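Local coordinates for phenol hydroxylase component phL (Pseudomonas stutzeri, PDB 3U52), which is probably the smaller, beta-type chain of a multicomponent phenol hydroxylase, pairing with the catalytic chain that uses oxygen to hydroxylate phenols, at residues 197-200 / 201-205; 249-252 / 253-256. One frame throughout, in Å; residues are numbered along the deposited sequence.

Contact 1: 197-200 / 201-205; sequences PMRK and LVEDT
Glu203 OE1 accepts from two nitrogens of Arg199, one helical turn earlier. The firmer bond runs from Arg199 NH2 to Glu203 OE1, 2.8 Å long, on the syn lone pair of that oxygen. Arg199 NE adds a weak bond to Glu203 OE1 at 3.2 Å. The two side chains lie alongside each other and point the same way, but the guanidinium and carboxylate planes are turned 55° apart. Glu203 CG stands beside its own backbone N (chi1 -63°), which sends the chain back toward Arg199. This i/i+4 salt bridge also faces another protein of the assembly. That chain hydrogen-bonds Glu203 OE2 through its backbone, Glu203 OE1 through an aromatic side chain and Arg199 NH2 through a polar one. A second i/i+4 ion pair is looser: Lys200 NZ stands 3.5 Å from Asp204 OD2. In the backbone, Val202 N is hydrogen-bonded to Met198 O at 2.8 Å. Met198 SD touches Val202 CG2 at 4.2 Å. Helix 196-205 thus carries charge on the side of the partner protein, while Met198 and Leu201 pack on helix 276-302, Met198 also on helix 180-191 and Leu201 also on helix 211-240.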
# COMPACT_ATOMS: atom_id res chain seq x y z
N PRO D 197 34.52 -36.32 -8.73
CA PRO D 197 33.59 -36.99 -7.82
C PRO D 197 32.31 -36.14 -7.57
O PRO D 197 31.20 -36.69 -7.47
CB PRO D 197 34.39 -37.13 -6.54
CG PRO D 197 35.85 -37.23 -7.05
CD PRO D 197 35.86 -36.19 -8.14
N MET D 198 32.48 -34.83 -7.49
CA MET D 198 31.28 -33.98 -7.25
C MET D 198 30.39 -33.97 -8.47
O MET D 198 29.19 -34.14 -8.37
CB MET D 198 31.67 -32.58 -6.84
CG MET D 198 30.45 -31.63 -6.69
SD MET D 198 29.44 -32.01 -5.23
CE MET D 198 30.34 -31.11 -3.97
N ARG D 199 31.00 -33.81 -9.65
CA ARG D 199 30.23 -33.70 -10.85
C ARG D 199 29.45 -34.99 -11.12
O ARG D 199 28.28 -34.94 -11.52
CB ARG D 199 31.18 -33.39 -11.97
CG ARG D 199 30.51 -32.89 -13.14
CD ARG D 199 31.55 -32.61 -14.19
NE ARG D 199 30.85 -33.16 -15.27
CZ ARG D 199 31.33 -33.78 -16.31
NH1 ARG D 199 32.63 -33.95 -16.54
NH2 ARG D 199 30.40 -34.20 -17.10
N LYS D 200 30.11 -36.14 -10.91
CA LYS D 200 29.45 -37.45 -11.01
C LYS D 200 28.30 -37.58 -10.00
O LYS D 200 27.23 -38.10 -10.35
CB LYS D 200 30.46 -38.62 -10.79
CG LYS D 200 29.72 -40.02 -10.80
CD LYS D 200 30.70 -41.21 -10.75
CE LYS D 200 30.00 -42.54 -10.51
NZ LYS D 200 28.78 -42.74 -11.37
N LEU D 201 28.53 -37.16 -8.76
CA LEU D 201 27.48 -37.23 -7.75
C LEU D 201 26.28 -36.34 -8.17
O LEU D 201 25.11 -36.79 -8.10
CB LEU D 201 27.99 -36.81 -6.37
CG LEU D 201 26.91 -36.44 -5.32
CD1 LEU D 201 25.99 -37.64 -5.03
CD2 LEU D 201 27.55 -35.87 -4.07
N VAL D 202 26.55 -35.09 -8.56
CA VAL D 202 25.45 -34.22 -9.04
C VAL D 202 24.68 -34.83 -10.21
O VAL D 202 23.45 -34.88 -10.20
CB VAL D 202 25.93 -32.76 -9.40
CG1 VAL D 202 24.83 -32.04 -10.11
CG2 VAL D 202 26.43 -32.04 -8.14
N GLU D 203 25.40 -35.34 -11.21
CA GLU D 203 24.73 -36.04 -12.30
C GLU D 203 23.89 -37.27 -11.85
O GLU D 203 22.77 -37.52 -12.38
CB GLU D 203 25.72 -36.39 -13.44
CG GLU D 203 26.34 -35.18 -14.09
CD GLU D 203 27.24 -35.51 -15.24
OE1 GLU D 203 28.03 -34.64 -15.70
OE2 GLU D 203 27.14 -36.67 -15.71
N ASP D 204 24.39 -38.00 -10.85
CA ASP D 204 23.66 -39.12 -10.24
C ASP D 204 22.34 -38.69 -9.57
O ASP D 204 21.28 -39.32 -9.75
CB ASP D 204 24.54 -39.88 -9.25
CG ASP D 204 25.65 -40.75 -9.93
OD1 ASP D 204 25.69 -40.94 -11.20
OD2 ASP D 204 26.52 -41.21 -9.16
N THR D 205 22.38 -37.61 -8.82
CA THR D 205 21.15 -37.07 -8.22
C THR D 205 20.05 -36.72 -9.24
O THR D 205 18.86 -36.86 -8.94
CB THR D 205 21.41 -35.87 -7.30
OG1 THR D 205 21.66 -34.68 -8.09
CG2 THR D 205 22.57 -36.17 -6.36

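Contact 2: 249-252 / 253-256; sequences LTEF and MRDW
Arg254 folds back across Thr250 and meets Glu251 edge-on at the first turn of helix 251-274, where Thr250 holds the N-cap position without a side-chain capping bond. Arg254 CB lies 3.9 Å from Glu251 O. CG stands beside the backbone N (chi1 -73°), and a bend at chi3 (-68°) turns the guanidinium toward the helix start. There Arg254 NE reaches Glu251 OE1 at 3.0 Å, from above the carboxylate plane. Arg254 NH2 meets Glu251 OE1 at 2.8 Å, on its anti side. This is a side-on grip by two nitrogens on one atom, with OE1 in the guanidinium plane and the carboxylate turned 53° from it. Thr250 O sits over the centre of one face of the Arg254 guanidinium, 3.6 Å above the plane. NH1 makes a weak bond to Thr250 OG1 and a firmer one to Tyr231 O on helix 211-240. A leucine in place of Arg254 would probably leave Glu251 OE1 without its ion-pair mate and Tyr231 O without this donor. A xenon site lies about 4 Å from the Arg254 side chain. One turn apart, Phe252 CE2 comes within 4.4 Å of Trp256 CB, and Trp256 NE1 is hydrogen-bonded to Asp159 OD2.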
# COMPACT_ATOMS: atom_id res chain seq x y z
N LEU D 249 31.26 -11.22 0.01
CA LEU D 249 30.44 -11.69 -1.13
C LEU D 249 29.65 -12.96 -0.86
O LEU D 249 28.69 -13.26 -1.54
CB LEU D 249 31.30 -11.80 -2.39
CG LEU D 249 32.10 -10.53 -2.71
CD1 LEU D 249 32.95 -10.76 -3.97
CD2 LEU D 249 31.14 -9.33 -2.93
N THR D 250 30.02 -13.71 0.17
CA THR D 250 29.38 -14.99 0.43
C THR D 250 28.54 -14.91 1.69
O THR D 250 28.12 -15.94 2.23
CB THR D 250 30.44 -16.11 0.56
OG1 THR D 250 31.39 -15.70 1.54
CG2 THR D 250 31.20 -16.31 -0.80
N GLU D 251 28.30 -13.70 2.19
CA GLU D 251 27.53 -13.60 3.42
C GLU D 251 26.07 -13.98 3.11
O GLU D 251 25.38 -14.54 3.93
CB GLU D 251 27.64 -12.19 4.06
CG GLU D 251 27.02 -12.03 5.50
CD GLU D 251 27.74 -12.80 6.64
OE1 GLU D 251 28.89 -13.29 6.49
OE2 GLU D 251 27.14 -12.90 7.72
N PHE D 252 25.61 -13.66 1.91
CA PHE D 252 24.28 -14.08 1.51
C PHE D 252 24.10 -15.60 1.77
O PHE D 252 23.11 -16.04 2.36
CB PHE D 252 24.04 -13.71 0.04
CG PHE D 252 22.64 -14.03 -0.44
CD1 PHE D 252 21.64 -13.03 -0.44
CD2 PHE D 252 22.32 -15.33 -0.90
CE1 PHE D 252 20.32 -13.32 -0.89
CE2 PHE D 252 21.01 -15.64 -1.34
CZ PHE D 252 19.99 -14.64 -1.32
N MET D 253 25.10 -16.40 1.39
CA MET D 253 25.05 -17.87 1.47
C MET D 253 25.04 -18.33 2.92
O MET D 253 24.34 -19.31 3.24
CB MET D 253 26.26 -18.50 0.75
CG MET D 253 26.28 -18.41 -0.76
SD MET D 253 26.48 -16.78 -1.46
CE MET D 253 27.67 -17.18 -2.76
N ARG D 254 25.80 -17.68 3.80
CA ARG D 254 25.73 -18.05 5.23
C ARG D 254 24.38 -17.74 5.90
O ARG D 254 23.84 -18.58 6.65
CB ARG D 254 26.89 -17.46 6.06
CG ARG D 254 28.23 -18.16 5.81
CD ARG D 254 29.38 -17.50 6.65
NE ARG D 254 29.66 -16.15 6.16
CZ ARG D 254 30.45 -15.90 5.13
NH1 ARG D 254 31.07 -16.91 4.54
NH2 ARG D 254 30.63 -14.63 4.69
N ASP D 255 23.84 -16.55 5.63
CA ASP D 255 22.51 -16.20 6.11
C ASP D 255 21.43 -17.14 5.54
O ASP D 255 20.55 -17.60 6.27
CB ASP D 255 22.18 -14.73 5.71
CG ASP D 255 22.91 -13.68 6.61
OD1 ASP D 255 23.49 -14.09 7.65
OD2 ASP D 255 22.94 -12.46 6.25
N TRP D 256 21.49 -17.40 4.23
CA TRP D 256 20.56 -18.33 3.56
C TRP D 256 20.57 -19.72 4.24
O TRP D 256 19.52 -20.29 4.58
CB TRP D 256 20.87 -18.47 2.05
CG TRP D 256 20.03 -19.52 1.40
CD1 TRP D 256 18.75 -19.37 0.94
CD2 TRP D 256 20.34 -20.93 1.24
NE1 TRP D 256 18.26 -20.57 0.46
CE2 TRP D 256 19.21 -21.54 0.62
CE3 TRP D 256 21.49 -21.72 1.49
CZ2 TRP D 256 19.18 -22.91 0.28
CZ3 TRP D 256 21.44 -23.09 1.18
CH2 TRP D 256 20.29 -23.67 0.59

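Contact 1 comes first along the chain, on helix 196-205; contact 2 follows at the start of helix 251-274. Helix 211-240 lies between them in sequence, and both contacts pack against it. Their centres are 24 Å apart and their nearest atoms about 13 Å, so they do not touch. Both belong to the all-helical Methane/Phenol/Alkene Hydroxylase family region, but they meet different neighbours. Contact 1 borders the chain of another protein. Contact 2 comes near the second copy of this subunit, where Glu251 packs on Phe101 of that copy and Arg254 comes close to the like charge of its Arg105. Each has a bound xenon nearby. At these two places the helical bundle thus faces different partners.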